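Side-chain contacts in geranyltranstransferase (Thermotoga maritima, PDB 2FTZ), which probably catalyses the condensation of geranyl diphosphate with isopentenyl diphosphate to give farnesyl diphosphate: residues Ala37-Tyr40 and Ser41-Gly45; Ser164-Met167 and Val168-Tyr172. All coordinates share one frame; numbering follows the deposited sequence.

Interaction 1. Residues Ala37-Tyr40 and Ser41-Gly45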
loop_
_atom_site.group_PDB
_atom_site.type_symbol
_atom_site.label_atom_id
_atom_site.label_comp_id
_atom_site.label_asym_id
_atom_site.label_seq_id
_atom_site.Cartn_x
_atom_site.Cartn_y
_atom_site.Cartn_z
ATOM N N ALA A 37 12.758 11.760 -0.019
ATOM C CA ALA A 37 12.332 11.316 1.304
ATOM C C ALA A 37 12.319 9.791 1.470
ATOM O O ALA A 37 12.693 9.262 2.523
ATOM C CB ALA A 37 10.891 11.904 1.642
ATOM N N MET A 38 11.797 9.067 0.469
ATOM C CA MET A 38 11.879 7.621 0.450
ATOM C C MET A 38 13.289 7.113 0.533
ATOM O O MET A 38 13.593 6.236 1.366
ATOM C CB MET A 38 11.185 7.035 -0.795
ATOM C CG MET A 38 9.707 7.297 -0.832
ATOM S SD MET A 38 8.946 6.392 -2.226
ATOM C CE MET A 38 9.480 7.396 -3.557
ATOM N N LEU A 39 14.200 7.702 -0.258
ATOM C CA LEU A 39 15.582 7.304 -0.208
ATOM C C LEU A 39 16.215 7.623 1.171
ATOM O O LEU A 39 16.949 6.825 1.727
ATOM C CB LEU A 39 16.330 8.042 -1.342
ATOM C CG LEU A 39 17.834 7.762 -1.477
ATOM C CD1 LEU A 39 18.179 6.231 -1.630
ATOM C CD2 LEU A 39 18.415 8.554 -2.661
ATOM N N TYR A 40 15.922 8.802 1.699
ATOM C CA TYR A 40 16.429 9.217 3.032
ATOM C C TYR A 40 16.060 8.189 4.092
ATOM O O TYR A 40 16.915 7.653 4.833
ATOM C CB TYR A 40 15.827 10.575 3.378
ATOM C CG TYR A 40 16.092 11.057 4.805
ATOM C CD1 TYR A 40 17.288 11.691 5.125
ATOM C CD2 TYR A 40 15.135 10.921 5.806
ATOM C CE1 TYR A 40 17.539 12.172 6.426
ATOM C CE2 TYR A 40 15.370 11.389 7.144
ATOM C CZ TYR A 40 16.587 12.028 7.429
ATOM O OH TYR A 40 16.895 12.513 8.704
ATOM N N SER A 41 14.760 7.887 4.164
ATOM C CA SER A 41 14.253 6.977 5.172
ATOM C C SER A 41 14.828 5.568 5.067
ATOM O O SER A 41 15.078 4.924 6.085
ATOM C CB SER A 41 12.750 6.939 5.096
ATOM O OG SER A 41 12.199 8.163 5.562
ATOM N N ALA A 42 15.005 5.085 3.846
ATOM C CA ALA A 42 15.491 3.757 3.594
ATOM C C ALA A 42 16.989 3.601 3.854
ATOM O O ALA A 42 17.484 2.473 4.019
ATOM C CB ALA A 42 15.141 3.344 2.148
ATOM N N THR A 43 17.711 4.708 3.894
ATOM C CA THR A 43 19.166 4.662 4.025
ATOM C C THR A 43 19.687 5.310 5.338
ATOM O O THR A 43 20.868 5.258 5.603
ATOM C CB THR A 43 19.840 5.265 2.757
ATOM O OG1 THR A 43 19.419 6.613 2.585
ATOM C CG2 THR A 43 19.487 4.459 1.481
ATOM N N VAL A 44 18.828 5.911 6.158
ATOM C CA VAL A 44 19.301 6.600 7.398
ATOM C C VAL A 44 19.956 5.655 8.392
ATOM O O VAL A 44 20.815 6.052 9.206
ATOM C CB VAL A 44 18.194 7.402 8.200
ATOM C CG1 VAL A 44 18.118 8.857 7.727
ATOM C CG2 VAL A 44 16.867 6.717 8.216
ATOM N N GLY A 45 19.535 4.407 8.334
ATOM C CA GLY A 45 20.148 3.390 9.129
ATOM C C GLY A 45 19.378 2.116 8.876
ATOM O O GLY A 45 18.836 1.934 7.784
#
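Tyr40 and Val44, one turn apart near the C-terminal end of helix 33-43, make a CH-pi contact in which a single methyl does the work. Val44 CG1 sits over one face of the Tyr40 ring, 3.6 Å from its centroid and 15° off the ring normal, displaced toward the rim on the CZ side. The ring is brought there by its first torsion, which sets CG trans to the backbone N (chi1 172°) and swings the phenol out from the helix to where Val44 CG1 can cover one of its faces. The far end of the phenol is anchored through OH, hydrogen-bonded to the carbonyl of Pro101.

Leu39 and Thr43 repeat the spacing on another side of the helix. Thr43 OG1 stands between its own N and carbonyl carbon (chi1 59°), which turns the hydroxyl back onto the preceding turn; it donates to Leu39 O at 2.6 Å, with the donor tilted from the carbonyl plane. This rotamer puts OG1 on Leu39 O and, at once, CG2 against Leu39 CD1, 3.8 Å away. Thr43 N donates to Tyr40 O at 3.2 Å from above the carbonyl plane and only weakly to Leu39 O, an i to i-3 tightening before Gly45 leaves helical geometry with positive phi. Upstream, Ser41 N keeps a nearly straight bond to Ala37 O at 3.0 Å. On the buried side, Ala42 packs against helix 19-26, while Met38 reaches Tyr144 of the second subunit.

The chemistry implies that two devices secure the chain where it leaves helix 33-43: a threonine hydroxyl that supplements weakening backbone bonding, and a methyl-on-ring contact that joins Val44 to an anchored tyrosine.

Interaction 2. Residues Ser164-Met167 and Val168-Tyr172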
loop_
_atom_site.group_PDB
_atom_site.type_symbol
_atom_site.label_atom_id
_atom_site.label_comp_id
_atom_site.label_asym_id
_atom_site.label_seq_id
_atom_site.Cartn_x
_atom_site.Cartn_y
_atom_site.Cartn_z
ATOM N N SER A 164 -7.539 -7.526 26.944
ATOM C CA SER A 164 -7.065 -8.727 27.586
ATOM C C SER A 164 -5.623 -9.002 27.213
ATOM O O SER A 164 -5.088 -8.478 26.199
ATOM C CB SER A 164 -7.923 -9.935 27.172
ATOM O OG SER A 164 -7.634 -10.317 25.817
ATOM N N GLN A 165 -5.001 -9.873 28.005
ATOM C CA GLN A 165 -3.677 -10.374 27.664
ATOM C C GLN A 165 -3.623 -11.020 26.269
ATOM O O GLN A 165 -2.678 -10.801 25.527
ATOM C CB GLN A 165 -3.202 -11.360 28.720
ATOM C CG GLN A 165 -1.801 -11.850 28.476
ATOM C CD GLN A 165 -1.369 -12.923 29.476
ATOM O OE1 GLN A 165 -1.609 -12.811 30.668
ATOM N NE2 GLN A 165 -0.713 -13.945 28.979
ATOM N N GLU A 166 -4.614 -11.845 25.951
ATOM C CA GLU A 166 -4.697 -12.495 24.639
ATOM C C GLU A 166 -4.722 -11.472 23.506
ATOM O O GLU A 166 -4.045 -11.646 22.459
ATOM C CB GLU A 166 -5.957 -13.362 24.567
ATOM C CG GLU A 166 -6.160 -14.079 23.236
ATOM C CD GLU A 166 -7.452 -14.921 23.216
ATOM O OE1 GLU A 166 -7.805 -15.512 24.268
ATOM O OE2 GLU A 166 -8.101 -14.993 22.145
ATOM N N MET A 167 -5.480 -10.400 23.705
ATOM C CA MET A 167 -5.511 -9.311 22.704
ATOM C C MET A 167 -4.137 -8.657 22.517
ATOM O O MET A 167 -3.717 -8.281 21.377
ATOM C CB MET A 167 -6.595 -8.269 23.110
ATOM C CG MET A 167 -8.018 -8.780 22.901
ATOM S SD MET A 167 -9.219 -7.718 23.750
ATOM C CE MET A 167 -9.101 -6.203 22.851
ATOM N N VAL A 168 -3.402 -8.455 23.614
ATOM C CA VAL A 168 -2.055 -7.882 23.473
ATOM C C VAL A 168 -1.145 -8.818 22.742
ATOM O O VAL A 168 -0.395 -8.423 21.847
ATOM C CB VAL A 168 -1.435 -7.504 24.874
ATOM C CG1 VAL A 168 -0.005 -6.923 24.644
ATOM C CG2 VAL A 168 -2.336 -6.544 25.573
ATOM N N GLU A 169 -1.193 -10.100 23.077
ATOM C CA GLU A 169 -0.356 -11.085 22.395
ATOM C C GLU A 169 -0.701 -11.190 20.886
ATOM O O GLU A 169 0.191 -11.253 20.038
ATOM C CB GLU A 169 -0.519 -12.442 23.036
ATOM C CG GLU A 169 -0.031 -12.528 24.421
ATOM C CD GLU A 169 -0.154 -13.945 24.968
ATOM O OE1 GLU A 169 0.333 -14.904 24.306
ATOM O OE2 GLU A 169 -0.719 -14.072 26.060
ATOM N N ARG A 170 -1.982 -11.116 20.560
ATOM C CA ARG A 170 -2.391 -11.087 19.136
ATOM C C ARG A 170 -1.853 -9.838 18.414
ATOM O O ARG A 170 -1.358 -9.937 17.311
ATOM C CB ARG A 170 -3.908 -11.184 18.980
ATOM C CG ARG A 170 -4.384 -11.161 17.528
ATOM C CD ARG A 170 -5.840 -11.172 17.429
ATOM N NE ARG A 170 -6.363 -12.384 18.030
ATOM C CZ ARG A 170 -7.100 -12.422 19.137
ATOM N NH1 ARG A 170 -7.450 -11.306 19.785
ATOM N NH2 ARG A 170 -7.492 -13.597 19.593
ATOM N N MET A 171 -1.964 -8.666 19.053
ATOM C CA MET A 171 -1.457 -7.439 18.524
ATOM C C MET A 171 0.055 -7.559 18.209
ATOM O O MET A 171 0.514 -7.109 17.144
ATOM C CB MET A 171 -1.782 -6.243 19.471
ATOM C CG MET A 171 -1.328 -4.913 18.935
ATOM S SD MET A 171 0.309 -4.485 19.502
ATOM C CE MET A 171 0.014 -4.185 21.296
ATOM N N TYR A 172 0.833 -8.177 19.098
ATOM C CA TYR A 172 2.270 -8.454 18.796
ATOM C C TYR A 172 2.480 -9.369 17.584
ATOM O O TYR A 172 3.336 -9.048 16.689
ATOM C CB TYR A 172 2.952 -9.050 20.035
ATOM C CG TYR A 172 3.381 -8.055 21.091
ATOM C CD1 TYR A 172 2.577 -6.950 21.416
ATOM C CD2 TYR A 172 4.564 -8.219 21.794
ATOM C CE1 TYR A 172 2.951 -6.043 22.381
ATOM C CE2 TYR A 172 4.940 -7.314 22.793
ATOM C CZ TYR A 172 4.115 -6.225 23.087
ATOM O OH TYR A 172 4.485 -5.288 24.027
HETATM O O HOH W 1 -9.258 -12.024 22.209
HETATM O O HOH W 2 -6.063 -8.247 19.494
#
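The guanidinium of Arg170 has Glu166 OE2 and a water at its edge: OE2 lies beside NH2, slightly tilted from the plane, and the water lies in plane beside NH1. Glu166 OE2 offers its anti lone pair to NH2 at 3.0 Å, a salt bridge whose N-H...O angle is a bent 134°, and the carboxylate and guanidinium planes stand 70° apart. The in-plane water accepts from NH1 and donates weakly to the same OE2, giving a second, indirect link. Another water, donating to Met167 O, is a weaker partner of NH1. One residue back, the flat groups of Gln165 and Glu169 are nearly coplanar, 29° apart; Gln165 NE2 donates to Glu169 OE2 at 2.9 Å, nearly along that oxygen's C-O axis.

Ser164 begins the helix as N-cap. Its OG turns back over the first turn to accept from Met167 N at 3.0 Å, and Ser164 N returns a weak bond to Met167 SD, completing a capping box. Met167 and Met171 pack on helix 147-158, whereas Arg170 touches Trp30 of the second subunit.

Two i to i+4 polar pairs and the cap thus brace the first turns of helix 165-173, with a water adding a weak second link between Glu166 and Arg170.

Interactions 1 and 2 illustrate how the two ends of helices are secured by local side-chain chemistry: the first lies where the chain leaves helix 33-43, the second opens helix 165-173 at its N-terminus. They lie on opposite sides of the chain's centre, with their own centres 31 Å apart and nearest atoms about 21 Å apart, so neither touches the other. Both fall within the all-helical polyprenyl synthetase fold, and each sends one residue to the second subunit. A bound 1,2-ethanediol, probably from the crystallisation liquor, lies about 4 Å from the Tyr40 side chain, and one lies about 6 Å from that of Glu169.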